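Local coordinates for protein 5-ketofructose reductase (PDB 7COK) that reduces 5-ketofructose, probably to fructose with a nicotinamide cofactor, as a member of the shikimate dehydrogenase family, at residues A274-L277 with E278-G282; K160-T163 with I164-L167; A114-K117 with T118-P122. All coordinates share one frame; numbering follows the deposited sequence.

Contact 1: residues A274-L277 with E278-G282; sequences AQTL and ENIFG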
loop_
_atom_site.group_PDB
_atom_site.type_symbol
_atom_site.label_atom_id
_atom_site.label_comp_id
_atom_site.label_asym_id
_atom_site.label_seq_id
_atom_site.Cartn_x
_atom_site.Cartn_y
_atom_site.Cartn_z
ATOM N N ALA A 274 -7.218 20.844 1.123
ATOM C CA ALA A 274 -7.306 21.795 2.224
ATOM C C ALA A 274 -8.482 21.518 3.129
ATOM O O ALA A 274 -8.329 21.472 4.348
ATOM C CB ALA A 274 -7.391 23.205 1.692
ATOM N N GLN A 275 -9.654 21.300 2.528
ATOM C CA GLN A 275 -10.846 21.009 3.321
ATOM C C GLN A 275 -10.686 19.732 4.135
ATOM O O GLN A 275 -11.109 19.686 5.292
ATOM C CB GLN A 275 -12.127 20.991 2.470
ATOM C CG GLN A 275 -13.434 20.997 3.304
ATOM C CD GLN A 275 -13.515 22.111 4.362
ATOM O OE1 GLN A 275 -13.000 23.208 4.180
ATOM N NE2 GLN A 275 -14.157 21.815 5.488
ATOM N N THR A 276 -9.995 18.732 3.567
ATOM C CA THR A 276 -9.695 17.491 4.288
ATOM C C THR A 276 -8.865 17.754 5.571
ATOM O O THR A 276 -9.182 17.223 6.649
ATOM C CB THR A 276 -8.974 16.510 3.349
ATOM O OG1 THR A 276 -9.843 16.207 2.254
ATOM C CG2 THR A 276 -8.585 15.209 4.048
ATOM N N LEU A 277 -7.818 18.573 5.451
ATOM C CA LEU A 277 -7.023 18.976 6.613
ATOM C C LEU A 277 -7.829 19.832 7.601
ATOM O O LEU A 277 -7.740 19.620 8.812
ATOM C CB LEU A 277 -5.762 19.717 6.162
ATOM C CG LEU A 277 -4.628 18.977 5.457
ATOM C CD1 LEU A 277 -3.502 19.984 5.245
ATOM C CD2 LEU A 277 -4.129 17.797 6.281
ATOM N N GLU A 278 -8.663 20.744 7.100
ATOM C CA GLU A 278 -9.513 21.557 8.002
ATOM C C GLU A 278 -10.436 20.664 8.829
ATOM O O GLU A 278 -10.574 20.868 10.054
ATOM C CB GLU A 278 -10.360 22.564 7.230
ATOM C CG GLU A 278 -9.600 23.605 6.414
ATOM C CD GLU A 278 -9.162 24.847 7.184
ATOM O OE1 GLU A 278 -9.417 24.971 8.396
ATOM O OE2 GLU A 278 -8.540 25.726 6.550
ATOM N N ASN A 279 -11.032 19.647 8.188
ATOM C CA ASN A 279 -11.889 18.690 8.906
ATOM C C ASN A 279 -11.137 17.866 9.953
ATOM O O ASN A 279 -11.634 17.682 11.073
ATOM C CB ASN A 279 -12.648 17.756 7.950
ATOM C CG ASN A 279 -13.683 18.476 7.089
ATOM O OD1 ASN A 279 -14.064 19.604 7.364
ATOM N ND2 ASN A 279 -14.163 17.788 6.045
ATOM N N ILE A 280 -9.948 17.378 9.590
ATOM C CA ILE A 280 -9.079 16.622 10.503
ATOM C C ILE A 280 -8.687 17.459 11.728
ATOM O O ILE A 280 -8.730 16.963 12.857
ATOM C CB ILE A 280 -7.844 16.075 9.758
ATOM C CG1 ILE A 280 -8.255 14.931 8.833
ATOM C CG2 ILE A 280 -6.795 15.537 10.731
ATOM C CD1 ILE A 280 -7.270 14.678 7.716
ATOM N N PHE A 281 -8.317 18.717 11.495
ATOM C CA PHE A 281 -7.868 19.608 12.561
ATOM C C PHE A 281 -9.000 20.129 13.439
ATOM O O PHE A 281 -8.744 20.569 14.568
ATOM C CB PHE A 281 -7.095 20.806 12.001
ATOM C CG PHE A 281 -5.815 20.457 11.293
ATOM C CD1 PHE A 281 -5.094 19.293 11.583
ATOM C CD2 PHE A 281 -5.318 21.325 10.322
ATOM C CE1 PHE A 281 -3.915 19.004 10.910
ATOM C CE2 PHE A 281 -4.145 21.040 9.642
ATOM C CZ PHE A 281 -3.440 19.885 9.945
ATOM N N GLY A 282 -10.226 20.095 12.914
ATOM C CA GLY A 282 -11.417 20.593 13.617
ATOM C C GLY A 282 -11.517 22.110 13.648
ATOM O O GLY A 282 -11.200 22.813 12.684
#

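Contact 2: residues K160-T163 with I164-L167; sequences KAET and IAAL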
loop_
_atom_site.group_PDB
_atom_site.type_symbol
_atom_site.label_atom_id
_atom_site.label_comp_id
_atom_site.label_asym_id
_atom_site.label_seq_id
_atom_site.Cartn_x
_atom_site.Cartn_y
_atom_site.Cartn_z
ATOM N N LYS A 160 22.860 28.358 15.633
ATOM C CA LYS A 160 21.988 27.559 14.745
ATOM C C LYS A 160 21.483 28.394 13.565
ATOM O O LYS A 160 21.423 27.900 12.435
ATOM C CB LYS A 160 20.807 26.971 15.526
ATOM C CG LYS A 160 21.199 25.955 16.594
ATOM C CD LYS A 160 21.052 24.520 16.116
ATOM C CE LYS A 160 21.505 23.509 17.167
ATOM N NZ LYS A 160 20.578 23.347 18.324
ATOM N N ALA A 161 21.137 29.658 13.816
ATOM C CA ALA A 161 20.838 30.592 12.704
ATOM C C ALA A 161 22.059 30.818 11.809
ATOM O O ALA A 161 21.930 30.842 10.572
ATOM C CB ALA A 161 20.306 31.926 13.235
ATOM N N GLU A 162 23.236 30.980 12.434
ATOM C CA GLU A 162 24.485 31.211 11.708
ATOM C C GLU A 162 24.819 30.062 10.769
ATOM O O GLU A 162 25.373 30.309 9.703
ATOM C CB GLU A 162 25.657 31.528 12.667
ATOM C CG GLU A 162 26.984 31.914 12.007
ATOM C CD GLU A 162 26.901 33.064 11.013
ATOM O OE1 GLU A 162 26.023 33.934 11.150
ATOM O OE2 GLU A 162 27.735 33.101 10.081
ATOM N N THR A 163 24.439 28.839 11.139
ATOM C CA THR A 163 24.626 27.659 10.276
ATOM C C THR A 163 23.848 27.835 8.967
ATOM O O THR A 163 24.390 27.642 7.883
ATOM C CB THR A 163 24.237 26.350 10.981
ATOM O OG1 THR A 163 25.102 26.135 12.110
ATOM C CG2 THR A 163 24.369 25.141 10.025
ATOM N N ILE A 164 22.600 28.275 9.080
ATOM C CA ILE A 164 21.795 28.542 7.906
ATOM C C ILE A 164 22.316 29.773 7.121
ATOM O O ILE A 164 22.455 29.719 5.888
ATOM C CB ILE A 164 20.284 28.607 8.247
ATOM C CG1 ILE A 164 19.825 27.274 8.876
ATOM C CG2 ILE A 164 19.481 28.956 6.995
ATOM C CD1 ILE A 164 18.442 27.265 9.504
ATOM N N ALA A 165 22.633 30.871 7.813
ATOM C CA ALA A 165 23.216 32.029 7.138
ATOM C C ALA A 165 24.470 31.675 6.316
ATOM O O ALA A 165 24.576 32.116 5.155
ATOM C CB ALA A 165 23.508 33.159 8.117
ATOM N N ALA A 166 25.350 30.853 6.906
ATOM C CA ALA A 166 26.601 30.413 6.274
ATOM C C ALA A 166 26.294 29.577 5.033
ATOM O O ALA A 166 26.907 29.767 3.995
ATOM C CB ALA A 166 27.461 29.628 7.253
ATOM N N LEU A 167 25.304 28.693 5.135
ATOM C CA LEU A 167 24.854 27.904 3.987
ATOM C C LEU A 167 24.420 28.802 2.829
ATOM O O LEU A 167 24.792 28.569 1.687
ATOM C CB LEU A 167 23.713 26.965 4.390
ATOM C CG LEU A 167 23.067 26.084 3.311
ATOM C CD1 LEU A 167 24.019 25.029 2.772
ATOM C CD2 LEU A 167 21.827 25.436 3.921
#

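Contact 3: residues A114-K117 with T118-P122; sequences ASLK and TVTSP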
loop_
_atom_site.group_PDB
_atom_site.type_symbol
_atom_site.label_atom_id
_atom_site.label_comp_id
_atom_site.label_asym_id
_atom_site.label_seq_id
_atom_site.Cartn_x
_atom_site.Cartn_y
_atom_site.Cartn_z
ATOM N N ALA A 114 5.453 28.085 -3.151
ATOM C CA ALA A 114 4.231 28.115 -3.961
ATOM C C ALA A 114 3.188 29.053 -3.360
ATOM O O ALA A 114 2.581 29.845 -4.075
ATOM C CB ALA A 114 3.659 26.720 -4.132
ATOM N N SER A 115 2.978 28.998 -2.046
ATOM C CA SER A 115 2.070 29.956 -1.402
ATOM C C SER A 115 2.512 31.407 -1.645
ATOM O O SER A 115 1.688 32.271 -1.982
ATOM C CB SER A 115 1.983 29.688 0.095
ATOM O OG SER A 115 1.269 28.466 0.367
ATOM N N LEU A 116 3.820 31.659 -1.486
ATOM C CA LEU A 116 4.396 33.002 -1.676
ATOM C C LEU A 116 4.100 33.529 -3.078
ATOM O O LEU A 116 3.653 34.673 -3.238
ATOM C CB LEU A 116 5.914 33.003 -1.417
ATOM C CG LEU A 116 6.534 34.412 -1.464
ATOM C CD1 LEU A 116 6.013 35.309 -0.348
ATOM C CD2 LEU A 116 8.053 34.347 -1.483
ATOM N N LYS A 117 4.321 32.676 -4.074
ATOM C CA LYS A 117 4.161 33.044 -5.478
ATOM C C LYS A 117 2.734 33.461 -5.853
ATOM O O LYS A 117 2.545 34.171 -6.855
ATOM C CB LYS A 117 4.692 31.936 -6.377
ATOM C CG LYS A 117 6.217 31.950 -6.437
ATOM C CD LYS A 117 6.809 30.771 -7.180
ATOM C CE LYS A 117 8.285 30.974 -7.446
ATOM N NZ LYS A 117 8.817 29.919 -8.354
ATOM N N THR A 118 1.742 33.075 -5.046
ATOM C CA THR A 118 0.368 33.581 -5.257
ATOM C C THR A 118 0.230 35.069 -4.951
ATOM O O THR A 118 -0.760 35.696 -5.361
ATOM C CB THR A 118 -0.723 32.814 -4.460
ATOM O OG1 THR A 118 -0.535 33.009 -3.063
ATOM C CG2 THR A 118 -0.705 31.319 -4.773
ATOM N N VAL A 119 1.171 35.633 -4.198
ATOM C CA VAL A 119 1.049 37.049 -3.807
ATOM C C VAL A 119 2.161 37.952 -4.342
ATOM O O VAL A 119 1.925 39.137 -4.580
ATOM C CB VAL A 119 0.828 37.238 -2.283
ATOM C CG1 VAL A 119 -0.480 36.574 -1.851
ATOM C CG2 VAL A 119 1.994 36.704 -1.462
ATOM N N THR A 120 3.362 37.400 -4.492
ATOM C CA THR A 120 4.527 38.164 -4.948
ATOM C C THR A 120 5.667 37.231 -5.372
ATOM O O THR A 120 5.637 36.019 -5.082
ATOM C CB THR A 120 4.982 39.205 -3.880
ATOM O OG1 THR A 120 6.132 39.912 -4.351
ATOM C CG2 THR A 120 5.279 38.554 -2.522
ATOM N N SER A 121 6.659 37.784 -6.066
ATOM C CA SER A 121 7.854 37.016 -6.421
ATOM C C SER A 121 8.893 37.115 -5.313
ATOM O O SER A 121 9.048 38.174 -4.712
ATOM C CB SER A 121 8.454 37.508 -7.740
ATOM O OG SER A 121 9.597 36.733 -8.092
ATOM N N PRO A 122 9.619 36.014 -5.055
ATOM C CA PRO A 122 10.711 36.046 -4.083
ATOM C C PRO A 122 11.963 36.767 -4.577
ATOM O O PRO A 122 12.797 37.151 -3.759
ATOM C CB PRO A 122 11.037 34.564 -3.876
ATOM C CG PRO A 122 10.566 33.891 -5.118
ATOM C CD PRO A 122 9.321 34.630 -5.488
#

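Contact 1: residues A274-L277 with E278-G282
Leu277 and Phe281 stand one turn apart on helix 270-281. Phe281 N donates to Leu277 O at 2.9 Å. Leu277 O also lies over one face of the Phe281 ring, 3.2 Å from Phe281 CG. Phe281 CG is anti to its own carbonyl carbon (chi1 -63°), which turns the ring back along the helix. Phe281 CE2 then comes to 4.1 Å from Leu277 CB. Leu277 is buried, against Met26 of helix 23-34 and the nearby Pro22. Phe281 packs on Leu249 of helix 248-264.

Glu278 N bonds to Ala274 O, and Glu278 CG folds back to 3.2 Å from Ala274 O. The carboxylate of Glu278 leads away from 274-277. The Glu278 side chain also touches Leu249, as does that of Ala274, so this turn of the helix faces helix 248-264.

Gln275 and Asn279 are paired on an exposed side. Gln275 bends at chi2 (52°), which brings Gln275 NE2 within 2.9 Å of Asn279 OD1. This bond is weak, since the N-H points well off the oxygen. The two amide planes are 75° apart, so the groups do not stack.

These i to i+4 contacts and backbone bonds are those of a regular alpha-helix in its last turns. Here it is the C-terminal helix of a shikimate dehydrogenase-type fold, lying against helices 23-34 and 248-264.

Contact 2: residues K160-T163 with I164-L167
Ala161 meets Ile164 and Ala165 on the buried side of helix 158-171. Ala165 N donates to Ala161 O at 2.8 Å. Ile164 CB comes to 3.6 Å from Ala161 O. Ile164 CG1, held beside the backbone N, comes to 4.0 Å from Lys160 O. The three residues Ala161, Ile164 and Ala165 are buried.

Toward solvent the backbone is just as close, and only the side chains are looser. Ala166 N bonds to Glu162 O at 2.8 Å, and Ala166 CB lies 3.3 Å from Glu162 O. Leu167 N closes the next turn on Thr163 O, at 3.1 Å. Glu162 has its CG anti to the backbone N, and the chain bends at chi2 (54°). The carboxylate is thereby led forward along the helix. Glu162 OE1 stops 4.0 Å from Ala165 CB, a contact with a methyl group and not a polar bond. Thr163 is exposed, and its OG1 bonds back to Ser159 O on the previous turn. Lys160 is also exposed, and its NZ makes a long, weak ion pair with Asp157. Its aliphatic chain makes little contact with 164-167.

Helix 158-171 links strands 150-155 and 175-180 in a beta-alpha-beta unit of the parallel sheet. Ala161 rests on Ile153 and Asn155 of the first strand and on Ala178 of the second. Ile164 and Leu167 face Arg137 of helix 134-145, where Ile164 also meets Ala140 and Leu167 meets Val141.

Contact 3: residues A114-K117 with T118-P122
Leu116 O accepts from Val119 N at 2.8 Å and from Thr120 N at 3.0 Å. Thr120 N lies in the carbonyl plane, while Val119 N stands above it. Ser115 O is also gripped twice, both times by Thr118. Thr118 OG1 bonds Ser115 O in the carbonyl plane at 2.6 Å, and Thr118 N approaches from above that plane. With chi1 at 65°, OG1 sits between the backbone N and the carbonyl carbon of Thr118, and this turns the hydroxyl back to the helix. A weak bond joins Thr118 N to Ala114 O. A CA-H...O contact adds to these, from Lys117 CA to Thr120 O at 3.3 Å.

This is the end of helix 110-117, where the chain leaves its last turn and heads for strand 126-130. That strand belongs to the parallel sheet of the Rossmann-like domain.

The apolar contacts centre on Leu116. Its CG lies anti to the backbone N (chi1 -174°), and the two methyls part toward different partners. Leu116 CD2 meets Pro122 CB at 3.8 Å. Leu116 CD1 meets Thr120 CG2 at 4.0 Å and, more loosely, Val119 CG2. Leu116 also touches Val221 of strand 221-224 and Leu143 of helix 134-145. Shortening this side chain to an alanine is likely to take away its share of the packing on Pro122 and Thr120 and open a gap toward Val221 and Leu143.

Polar groups also find partners farther along the chain. Thr120 OG1 and Ser121 O both bond Lys125 NZ.

How the contacts relate
From the N terminus the order is contact 3, contact 2, contact 1. They follow in series; none nests in or crosses another. Each lies on one unbroken run of chain, so none closes a long loop. Contact 3 ends helix 110-117 and leads into strand 126-130. Contact 2 falls within helix 158-171, which joins two strands of the same parallel sheet; its centre is about 24 Å from that of contact 3. Contact 1 comes last, on the C-terminal helix, and lies across the chain's centre from contact 2, about 34 Å between centres. Helix 248-264 touches contacts 1 and 3, and helix 134-145 touches contacts 2 and 3. Ile280 of contact 1 also packs on Phe6 of the second subunit.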